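PDB 2EL7: tryptophanyl-tRNA synthetase from Thermus thermophilus, which probably catalyses the ATP-dependent attachment of tryptophan to its cognate tRNA, as a homodimeric class I aminoacyl-tRNA synthetase. Local coordinates for residues T99-L103 against G104-R108; T267-V270 against K271-F275. All blocks are in the same frame, centred on the assembly; numbering follows the deposited sequence.

Contact 1: T99-L103 against G104-R108; sequences TLTPL and GDLTR
Thr-101 lays its methyl CG2 on the branch of Leu-106, 3.8 Å from CG, the two side chains meeting at about a right angle. The threonine puts CG2 anti to its own N (chi1 -54° for OG1), leaving OG1 hydrogen-bonded to Phe-97 O of helix 89-99. Leu-106 continues onto Leu-127, Met-128 and Val-131 of helix 124-139. This is the first turn of the short helix 103-107, at the contact with the second subunit, whose Trp-123 packs on Pro-102 and whose Ser-124 OG bonds Thr-101 O. The ring of Pro-102 rests against the carboxylate of Asp-105, with CG 3.6 Å from OD1, and Pro-102 O takes a weak bond from Asp-105 N. Leu-103 O receives both an i+3 and an i+4 donor, Leu-106 N at 2.9 Å and Thr-107 N at 3.0 Å. Leu-103 CD2 also meets Thr-107 CG2 at 3.6 Å. In the same turn Thr-107 OG1 donates to Gly-104 O, which Arg-108 N also reaches, from the same face. Asp-105 OD2 lies in the guanidinium plane of Arg-108, 3.6 Å from NH2, a long salt bridge that would partly offset the negative charge beside a bound phosphate ion.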
# COMPACT_ATOMS: atom_id res chain seq x y z
N THR A 99 -5.42 7.33 -1.72
CA THR A 99 -5.56 8.62 -2.43
C THR A 99 -6.96 9.21 -2.32
O THR A 99 -7.15 10.42 -2.53
CB THR A 99 -5.21 8.53 -3.97
OG1 THR A 99 -6.17 7.70 -4.65
CG2 THR A 99 -3.80 7.95 -4.21
N LEU A 100 -7.94 8.38 -1.98
CA LEU A 100 -9.31 8.86 -1.87
C LEU A 100 -9.77 9.03 -0.43
O LEU A 100 -10.97 9.05 -0.19
CB LEU A 100 -10.27 7.89 -2.56
CG LEU A 100 -10.03 7.48 -4.01
CD1 LEU A 100 -10.97 6.33 -4.35
CD2 LEU A 100 -10.26 8.66 -4.92
N THR A 101 -8.82 9.14 0.51
CA THR A 101 -9.15 9.29 1.93
C THR A 101 -8.59 10.57 2.56
O THR A 101 -7.39 10.80 2.58
CB THR A 101 -8.63 8.07 2.75
OG1 THR A 101 -9.14 6.86 2.17
CG2 THR A 101 -9.11 8.14 4.21
N PRO A 102 -9.48 11.42 3.08
CA PRO A 102 -9.05 12.68 3.72
C PRO A 102 -8.20 12.33 4.95
O PRO A 102 -8.60 11.50 5.77
CB PRO A 102 -10.37 13.34 4.13
CG PRO A 102 -11.37 12.78 3.17
CD PRO A 102 -10.96 11.32 3.04
N LEU A 103 -7.04 12.97 5.09
CA LEU A 103 -6.15 12.72 6.21
C LEU A 103 -6.87 12.83 7.56
O LEU A 103 -6.72 11.97 8.44
CB LEU A 103 -4.99 13.71 6.18
CG LEU A 103 -3.59 13.23 6.55
CD1 LEU A 103 -2.80 14.40 7.07
CD2 LEU A 103 -3.63 12.14 7.57
N GLY A 104 -7.64 13.92 7.71
CA GLY A 104 -8.38 14.19 8.94
C GLY A 104 -9.23 13.04 9.43
O GLY A 104 -9.26 12.76 10.62
N ASP A 105 -9.94 12.37 8.53
CA ASP A 105 -10.75 11.22 8.94
C ASP A 105 -9.90 10.11 9.56
O ASP A 105 -10.38 9.36 10.42
CB ASP A 105 -11.53 10.65 7.76
CG ASP A 105 -12.56 11.63 7.21
OD1 ASP A 105 -12.98 11.44 6.04
OD2 ASP A 105 -12.94 12.59 7.94
N LEU A 106 -8.65 9.98 9.12
CA LEU A 106 -7.79 8.94 9.69
C LEU A 106 -7.21 9.38 11.02
O LEU A 106 -7.24 8.64 11.99
CB LEU A 106 -6.66 8.57 8.72
CG LEU A 106 -7.14 7.87 7.46
CD1 LEU A 106 -6.02 7.76 6.47
CD2 LEU A 106 -7.68 6.52 7.82
N THR A 107 -6.70 10.60 11.07
CA THR A 107 -6.12 11.09 12.32
C THR A 107 -7.15 11.09 13.46
O THR A 107 -6.78 11.00 14.64
CB THR A 107 -5.50 12.50 12.12
OG1 THR A 107 -6.50 13.42 11.68
CG2 THR A 107 -4.44 12.45 11.03
N ARG A 108 -8.44 11.12 13.13
CA ARG A 108 -9.48 11.11 14.15
C ARG A 108 -10.06 9.75 14.48
O ARG A 108 -10.99 9.66 15.29
CB ARG A 108 -10.64 12.03 13.77
CG ARG A 108 -10.25 13.46 13.71
CD ARG A 108 -11.40 14.34 13.31
NE ARG A 108 -10.84 15.43 12.54
CZ ARG A 108 -10.96 15.54 11.23
NH1 ARG A 108 -10.40 16.56 10.59
NH2 ARG A 108 -11.67 14.65 10.56

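Contact 2: T267-V270 against K271-F275; sequences TYVV and KRILF
Lys-271 lies one turn into the long alpha-helix 267-294, bonding through N to Thr-267 O at 3.0 Å, the first of five successive i to i+4 backbone hydrogen bonds here. Its extended chain runs back along the helix, tight against the Thr-267 methyl CG2, and carries NZ to a hydrogen bond with Gln-218 O. Arg-272 comes next and faces Tyr-268 one turn earlier. Its CG lies over one face of the phenol ring, a CH-pi contact 4.0 Å from the centroid, while bends at chi2 (-103°) and chi3 bring the guanidinium round to the hydroxyl, its plane 46° from that of the ring. There NH1 reaches Tyr-268 OH in a weak hydrogen bond of 3.0 Å, bent to 132° at the hydrogen. Ile-273 follows, its N bonded to Val-269 O and its CG1 4.4 Å from Val-269 CG1. Leu-274 N then closes on Val-270 O at 2.8 Å; this pair belongs to the buried side, where Val-270 meets Leu-240 and Phe-241, and Leu-274 meets Tyr-243, all of helix 239-247. Phe-275 turns its ring to Trp-214 of helix 210-218, and its N completes the series with a bond to Lys-271 O of 2.8 Å.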
# COMPACT_ATOMS: atom_id res chain seq x y z
N THR A 267 -18.51 -24.70 47.56
CA THR A 267 -17.65 -24.28 46.47
C THR A 267 -16.94 -25.42 45.73
O THR A 267 -17.05 -25.54 44.51
CB THR A 267 -16.62 -23.24 47.01
OG1 THR A 267 -17.24 -21.95 47.08
CG2 THR A 267 -15.39 -23.15 46.14
N TYR A 268 -16.24 -26.27 46.46
CA TYR A 268 -15.51 -27.36 45.83
C TYR A 268 -16.32 -28.22 44.87
O TYR A 268 -15.86 -28.57 43.78
CB TYR A 268 -14.90 -28.30 46.87
CG TYR A 268 -14.01 -29.33 46.21
CD1 TYR A 268 -12.73 -28.98 45.77
CD2 TYR A 268 -14.47 -30.62 45.98
CE1 TYR A 268 -11.93 -29.90 45.10
CE2 TYR A 268 -13.68 -31.56 45.30
CZ TYR A 268 -12.41 -31.19 44.87
OH TYR A 268 -11.62 -32.10 44.20
N VAL A 269 -17.52 -28.60 45.30
CA VAL A 269 -18.37 -29.44 44.49
C VAL A 269 -18.73 -28.74 43.19
O VAL A 269 -18.74 -29.34 42.14
CB VAL A 269 -19.65 -29.79 45.22
CG1 VAL A 269 -20.52 -30.64 44.32
CG2 VAL A 269 -19.33 -30.52 46.50
N VAL A 270 -19.02 -27.45 43.29
CA VAL A 270 -19.39 -26.68 42.11
C VAL A 270 -18.23 -26.57 41.13
O VAL A 270 -18.41 -26.68 39.91
CB VAL A 270 -19.85 -25.28 42.50
CG1 VAL A 270 -20.24 -24.52 41.26
CG2 VAL A 270 -21.01 -25.38 43.47
N LYS A 271 -17.03 -26.36 41.65
CA LYS A 271 -15.86 -26.23 40.80
C LYS A 271 -15.59 -27.47 39.95
O LYS A 271 -15.21 -27.36 38.78
CB LYS A 271 -14.65 -25.89 41.65
CG LYS A 271 -14.75 -24.48 42.24
CD LYS A 271 -13.58 -24.16 43.16
CE LYS A 271 -13.55 -22.68 43.50
NZ LYS A 271 -12.55 -22.38 44.55
N ARG A 272 -15.82 -28.65 40.53
CA ARG A 272 -15.63 -29.91 39.81
C ARG A 272 -16.76 -30.10 38.80
O ARG A 272 -16.53 -30.67 37.73
CB ARG A 272 -15.63 -31.09 40.79
CG ARG A 272 -14.61 -31.01 41.91
CD ARG A 272 -13.40 -31.92 41.67
NE ARG A 272 -13.78 -33.30 41.36
CZ ARG A 272 -13.00 -34.37 41.55
NH1 ARG A 272 -11.78 -34.23 42.06
NH2 ARG A 272 -13.44 -35.57 41.21
N ILE A 273 -17.97 -29.65 39.13
CA ILE A 273 -19.08 -29.80 38.19
C ILE A 273 -18.75 -28.88 37.01
O ILE A 273 -18.97 -29.24 35.85
CB ILE A 273 -20.43 -29.36 38.75
CG1 ILE A 273 -20.81 -30.18 39.99
CG2 ILE A 273 -21.49 -29.51 37.67
CD1 ILE A 273 -21.45 -31.52 39.68
N LEU A 274 -18.24 -27.69 37.32
CA LEU A 274 -17.86 -26.72 36.30
C LEU A 274 -16.74 -27.29 35.41
O LEU A 274 -16.85 -27.29 34.19
CB LEU A 274 -17.36 -25.43 36.94
CG LEU A 274 -16.70 -24.45 35.97
CD1 LEU A 274 -17.69 -24.04 34.86
CD2 LEU A 274 -16.21 -23.23 36.73
N PHE A 275 -15.68 -27.78 36.04
CA PHE A 275 -14.55 -28.36 35.34
C PHE A 275 -15.00 -29.49 34.40
O PHE A 275 -14.79 -29.41 33.19
CB PHE A 275 -13.54 -28.89 36.35
CG PHE A 275 -12.33 -29.53 35.73
CD1 PHE A 275 -11.37 -28.76 35.09
CD2 PHE A 275 -12.16 -30.90 35.79
CE1 PHE A 275 -10.26 -29.35 34.51
CE2 PHE A 275 -11.03 -31.51 35.21
CZ PHE A 275 -10.08 -30.73 34.57

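Contacts 1 and 2 lie on opposite sides of the chain's centre, 53 Å apart between centres and about 40 Å between nearest atoms, and they do not touch. Contact 1 comes first along the sequence, and both belong to the class I synthetase region of the chain. Their surroundings differ: residues 99-108 meet the second subunit, whereas 267-275 is packed by helices and loops of its own chain, with no other protein chain of the assembly touching it. Contact 1 is away from the predicted ATP and tryptophan sites, though it borders a phosphate ion probably taken from the crystallisation liquor. Contact 2 lies nearer the predicted ATP site, the Leu-274 side chain standing about 10 Å from those of Met-196, in the KMSKS motif, and Val-187.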